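Local coordinates for 2-(hydroxymethyl)glutarate dehydrogenase (PDB 3CKY), which catalyses the NADH-dependent reduction of 2-formylglutarate to (S)-2-hydroxymethylglutarate, a step in the bacterial fermentation of nicotinate, at residues G83-C88 with T92-M97; I73-M78 with L106-V111. All blocks are in the same frame, centred on the assembly; numbering follows the deposited sequence.

Contact 1 of 2, residues G83-C88 with T92-M97; sequences GVLSAC and TVIVDM
I94 pushes its side chain from strand 93-96 toward the short helical turn 84-87, and its terminal methyl meets C88 first: CD1 of I94 lies 3.7 Å from SG of C88. The reach comes from chi1 of -49°, which sets CG1 beside the backbone N and opposite the carbonyl carbon; a second bend, chi2 -62°, then swings CD1 round. V84 touches that same methyl with CG1, at 4.3 Å from CD1. L85 uses a different part of the isoleucine. Its CB does not head for the strand, yet the end of the side chain curls back, bringing CD1 alongside CG1 of I94 at 4.3 Å. A long, branched isoleucine suits this place, since its shaft and tip serve different neighbours.

These residues close a beta-alpha-beta unit of the Rossmann fold: strand 63-66 leads through helix 71-79 and the weakly bonded turn 84-87 to strand 93-96, its parallel neighbour in the sheet. M78 of helix 71-79 touches V84, L85 and I94, and V84 also lies close to I10, part of the NAD(+) site inferred by similarity.

Nearer the start of the strand, C88 and T92 approach through their beta carbons, CB to CB 4.2 Å, while the sulfur of C88 also faces the threonine methyl CG2. T92 thus offers carbon to the contact; its hydroxyl OG1, beside the backbone N, bonds to the carbonyl of K89 in the connecting loop. Cysteine fits here as a small, weakly polar residue whose sulfur can pack like a methyl. On the exposed side of the turn, S86 bends back so that OG donates to O of G83 at 2.9 Å, the donor tilted 30° from the carbonyl plane.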
loop_
_atom_site.group_PDB
_atom_site.type_symbol
_atom_site.label_atom_id
_atom_site.label_comp_id
_atom_site.label_asym_id
_atom_site.label_seq_id
_atom_site.Cartn_x
_atom_site.Cartn_y
_atom_site.Cartn_z
ATOM N N GLY A 83 11.481 37.539 12.405
ATOM C CA GLY A 83 11.815 36.198 12.877
ATOM C C GLY A 83 12.996 36.131 13.823
ATOM O O GLY A 83 13.688 37.127 14.049
ATOM N N VAL A 84 13.215 34.939 14.376
ATOM C CA VAL A 84 14.340 34.682 15.275
ATOM C C VAL A 84 15.683 34.890 14.562
ATOM O O VAL A 84 16.593 35.507 15.120
ATOM C CB VAL A 84 14.247 33.257 15.886
ATOM C CG1 VAL A 84 15.581 32.811 16.486
ATOM C CG2 VAL A 84 13.140 33.213 16.928
ATOM N N LEU A 85 15.785 34.397 13.329
ATOM C CA LEU A 85 17.013 34.508 12.532
ATOM C C LEU A 85 17.489 35.949 12.365
ATOM O O LEU A 85 18.679 36.231 12.520
ATOM C CB LEU A 85 16.827 33.849 11.155
ATOM C CG LEU A 85 17.297 32.393 10.953
ATOM C CD1 LEU A 85 17.573 31.659 12.247
ATOM C CD2 LEU A 85 16.301 31.615 10.095
ATOM N N SER A 86 16.565 36.859 12.063
ATOM C CA SER A 86 16.914 38.265 11.869
ATOM C C SER A 86 17.443 38.930 13.148
ATOM O O SER A 86 18.187 39.909 13.074
ATOM C CB SER A 86 15.713 39.054 11.327
ATOM O OG SER A 86 14.692 39.183 12.303
ATOM N N ALA A 87 17.062 38.396 14.310
ATOM C CA ALA A 87 17.450 38.971 15.603
ATOM C C ALA A 87 18.691 38.321 16.225
ATOM O O ALA A 87 19.171 38.787 17.256
ATOM C CB ALA A 87 16.285 38.889 16.578
ATOM N N CYS A 88 19.199 37.250 15.616
ATOM C CA CYS A 88 20.414 36.592 16.097
ATOM C C CYS A 88 21.659 37.328 15.633
ATOM O O CYS A 88 21.719 37.800 14.495
ATOM C CB CYS A 88 20.509 35.161 15.577
ATOM S SG CYS A 88 19.315 34.035 16.253
ATOM N N THR A 92 25.846 32.740 16.341
ATOM C CA THR A 92 24.860 32.138 17.223
ATOM C C THR A 92 24.493 30.780 16.648
ATOM O O THR A 92 24.442 30.610 15.426
ATOM C CB THR A 92 23.593 33.016 17.343
ATOM O OG1 THR A 92 23.952 34.317 17.830
ATOM C CG2 THR A 92 22.579 32.389 18.294
ATOM N N VAL A 93 24.261 29.814 17.530
ATOM C CA VAL A 93 23.833 28.477 17.126
ATOM C C VAL A 93 22.380 28.258 17.542
ATOM O O VAL A 93 22.028 28.481 18.701
ATOM C CB VAL A 93 24.701 27.374 17.773
ATOM C CG1 VAL A 93 24.288 25.990 17.266
ATOM C CG2 VAL A 93 26.186 27.624 17.511
ATOM N N ILE A 94 21.544 27.839 16.589
ATOM C CA ILE A 94 20.171 27.434 16.870
ATOM C C ILE A 94 20.136 25.914 16.956
ATOM O O ILE A 94 20.619 25.233 16.057
ATOM C CB ILE A 94 19.188 27.850 15.757
ATOM C CG1 ILE A 94 19.351 29.332 15.380
ATOM C CG2 ILE A 94 17.755 27.540 16.182
ATOM C CD1 ILE A 94 19.070 30.312 16.506
ATOM N N VAL A 95 19.574 25.390 18.041
ATOM C CA VAL A 95 19.429 23.946 18.224
ATOM C C VAL A 95 17.954 23.591 18.160
ATOM O O VAL A 95 17.215 23.792 19.120
ATOM C CB VAL A 95 20.020 23.479 19.561
ATOM C CG1 VAL A 95 19.849 21.972 19.705
ATOM C CG2 VAL A 95 21.495 23.878 19.659
ATOM N N ASP A 96 17.541 23.083 17.000
ATOM C CA ASP A 96 16.149 22.765 16.720
ATOM C C ASP A 96 15.855 21.308 17.078
ATOM O O ASP A 96 16.352 20.386 16.443
ATOM C CB ASP A 96 15.842 23.025 15.243
ATOM C CG ASP A 96 14.351 23.070 14.945
ATOM O OD1 ASP A 96 13.526 22.743 15.822
ATOM O OD2 ASP A 96 14.005 23.443 13.809
ATOM N N MET A 97 15.043 21.115 18.108
ATOM C CA MET A 97 14.697 19.781 18.579
ATOM C C MET A 97 13.325 19.364 18.058
ATOM O O MET A 97 12.789 18.332 18.466
ATOM C CB MET A 97 14.711 19.751 20.108
ATOM C CG MET A 97 16.026 20.190 20.701
ATOM S SD MET A 97 15.973 20.226 22.490
ATOM C CE MET A 97 15.125 21.803 22.760
#

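Contact 2 of 2, residues I73-M78 with L106-V111; sequences IVETVM and LKMAKV
M108 takes part in every close approach between the helices, sending its sulfur between V74 and M78 of the facing helix. SD lies 3.7 Å from CB of M78 and 4.0 Å from CG1 of V74; the M108 side chain as a whole slants across that of M78 and runs past that of V74 in the opposite direction. V74 holds CG1 anti to its own nitrogen (chi1 171°), and this branch is the one that receives the sulfur. Bends at chi2 and chi3 turn the methionine back on itself, leading CE to the aliphatic part of E75, 3.9 Å from CG. An unbranched, flexible methionine suits the place, since the helix axes stay 11.1 Å apart at their closest and its long chain carries sulfur and methyl across that gap. Y119 of strand 118-125 lies against V74, M78 and M108, so the packed side of the interface rests on the sheet.

Toward solvent the contact becomes loose. E75 packs with its methylene and extends its carboxylate outward, while K107 approaches from the other helix without touching: OE1 of E75 and NZ of K107 remain 4.8 Å apart. The opposite charges may attract weakly at this distance, but they form no direct bridge. Glutamate and lysine suit this margin, each combining an aliphatic stem with an end that can be hydrated.

With N-to-C directions only 13° apart, helices 71-79 and 102-114 run almost parallel, as expected of neighbouring crossover helices covering one face of the parallel part of a Rossmann sheet, here in the NAD-binding domain.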
loop_
_atom_site.group_PDB
_atom_site.type_symbol
_atom_site.label_atom_id
_atom_site.label_comp_id
_atom_site.label_asym_id
_atom_site.label_seq_id
_atom_site.Cartn_x
_atom_site.Cartn_y
_atom_site.Cartn_z
ATOM N N ILE A 73 5.615 25.866 11.354
ATOM C CA ILE A 73 5.750 26.753 12.510
ATOM C C ILE A 73 7.213 27.133 12.722
ATOM O O ILE A 73 7.507 28.256 13.117
ATOM C CB ILE A 73 5.145 26.121 13.784
ATOM C CG1 ILE A 73 3.632 25.954 13.606
ATOM C CG2 ILE A 73 5.434 26.982 15.014
ATOM C CD1 ILE A 73 2.955 25.202 14.721
ATOM N N VAL A 74 8.125 26.200 12.448
ATOM C CA VAL A 74 9.559 26.494 12.452
ATOM C C VAL A 74 9.867 27.666 11.504
ATOM O O VAL A 74 10.504 28.634 11.913
ATOM C CB VAL A 74 10.403 25.251 12.078
ATOM C CG1 VAL A 74 11.867 25.631 11.865
ATOM C CG2 VAL A 74 10.269 24.162 13.166
ATOM N N GLU A 75 9.394 27.593 10.258
ATOM C CA GLU A 75 9.640 28.659 9.279
ATOM C C GLU A 75 9.058 29.990 9.739
ATOM O O GLU A 75 9.693 31.043 9.598
ATOM C CB GLU A 75 9.045 28.325 7.913
ATOM C CG GLU A 75 9.787 27.260 7.148
ATOM C CD GLU A 75 9.322 27.163 5.706
ATOM O OE1 GLU A 75 8.621 26.177 5.362
ATOM O OE2 GLU A 75 9.647 28.080 4.923
ATOM N N THR A 76 7.849 29.935 10.290
ATOM C CA THR A 76 7.199 31.138 10.774
ATOM C C THR A 76 8.010 31.754 11.914
ATOM O O THR A 76 8.299 32.948 11.897
ATOM C CB THR A 76 5.756 30.869 11.251
ATOM O OG1 THR A 76 4.953 30.434 10.145
ATOM C CG2 THR A 76 5.151 32.134 11.847
ATOM N N VAL A 77 8.381 30.938 12.893
ATOM C CA VAL A 77 9.142 31.417 14.043
ATOM C C VAL A 77 10.529 31.923 13.638
ATOM O O VAL A 77 10.954 32.995 14.066
ATOM C CB VAL A 77 9.280 30.314 15.127
ATOM C CG1 VAL A 77 10.318 30.698 16.173
ATOM C CG2 VAL A 77 7.926 30.049 15.775
ATOM N N MET A 78 11.221 31.158 12.799
ATOM C CA MET A 78 12.613 31.454 12.471
ATOM C C MET A 78 12.734 32.502 11.394
ATOM O O MET A 78 13.438 33.493 11.564
ATOM C CB MET A 78 13.338 30.191 12.002
ATOM C CG MET A 78 13.468 29.124 13.068
ATOM S SD MET A 78 14.251 29.720 14.578
ATOM C CE MET A 78 15.899 30.077 14.005
ATOM N N LEU A 106 17.448 21.392 6.591
ATOM C CA LEU A 106 18.434 21.825 5.599
ATOM C C LEU A 106 18.075 23.188 4.998
ATOM O O LEU A 106 18.948 24.046 4.845
ATOM C CB LEU A 106 18.596 20.800 4.465
ATOM C CG LEU A 106 19.607 19.651 4.581
ATOM C CD1 LEU A 106 20.744 19.995 5.529
ATOM C CD2 LEU A 106 18.941 18.353 4.986
ATOM N N LYS A 107 16.802 23.370 4.646
ATOM C CA LYS A 107 16.308 24.659 4.137
ATOM C C LYS A 107 16.646 25.770 5.121
ATOM O O LYS A 107 17.231 26.790 4.750
ATOM C CB LYS A 107 14.786 24.636 3.910
ATOM C CG LYS A 107 14.359 24.277 2.499
ATOM C CD LYS A 107 12.858 24.531 2.250
ATOM C CE LYS A 107 11.998 23.250 2.305
ATOM N NZ LYS A 107 11.602 22.842 3.691
ATOM N N MET A 108 16.284 25.546 6.381
ATOM C CA MET A 108 16.452 26.547 7.422
ATOM C C MET A 108 17.921 26.836 7.686
ATOM O O MET A 108 18.296 27.983 7.895
ATOM C CB MET A 108 15.745 26.110 8.710
ATOM C CG MET A 108 15.239 27.278 9.542
ATOM S SD MET A 108 13.618 27.927 9.050
ATOM C CE MET A 108 13.604 27.752 7.265
ATOM N N ALA A 109 18.748 25.800 7.647
ATOM C CA ALA A 109 20.185 25.962 7.833
ATOM C C ALA A 109 20.801 26.835 6.740
ATOM O O ALA A 109 21.738 27.593 7.005
ATOM C CB ALA A 109 20.883 24.610 7.891
ATOM N N LYS A 110 20.277 26.728 5.522
ATOM C CA LYS A 110 20.763 27.547 4.406
ATOM C C LYS A 110 20.430 29.024 4.586
ATOM O O LYS A 110 21.283 29.872 4.344
ATOM C CB LYS A 110 20.214 27.047 3.067
ATOM C CG LYS A 110 21.056 25.944 2.437
ATOM C CD LYS A 110 22.165 26.517 1.566
ATOM C CE LYS A 110 21.647 26.931 0.195
ATOM N NZ LYS A 110 22.753 27.359 -0.701
ATOM N N VAL A 111 19.202 29.330 5.014
ATOM C CA VAL A 111 18.826 30.716 5.292
ATOM C C VAL A 111 19.614 31.249 6.495
ATOM O O VAL A 111 20.039 32.408 6.502
ATOM C CB VAL A 111 17.285 30.909 5.513
ATOM C CG1 VAL A 111 16.489 30.296 4.371
ATOM C CG2 VAL A 111 16.832 30.338 6.836
#

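How the contacts relate
The two contacts lie about 9 Å apart, centre to centre, in the same NAD-binding Rossmann domain, and contact 1 is nested within the loop that contact 2 closes. The chain runs through helix 71-79, turn 84-87, strand 93-96 and helix 102-114, so contact 1 pairs the two inner elements of this path and contact 2 the two outer ones. They are joined directly: probable backbone hydrogen bonds link V84 N to V77 O and L85 N to M78 O, while L85 packs on V111 and D96 on V74. Together they pack helices 71-79, 84-87 and 102-114 round strand 93-96, in a domain whose cofactor site is assigned by similarity.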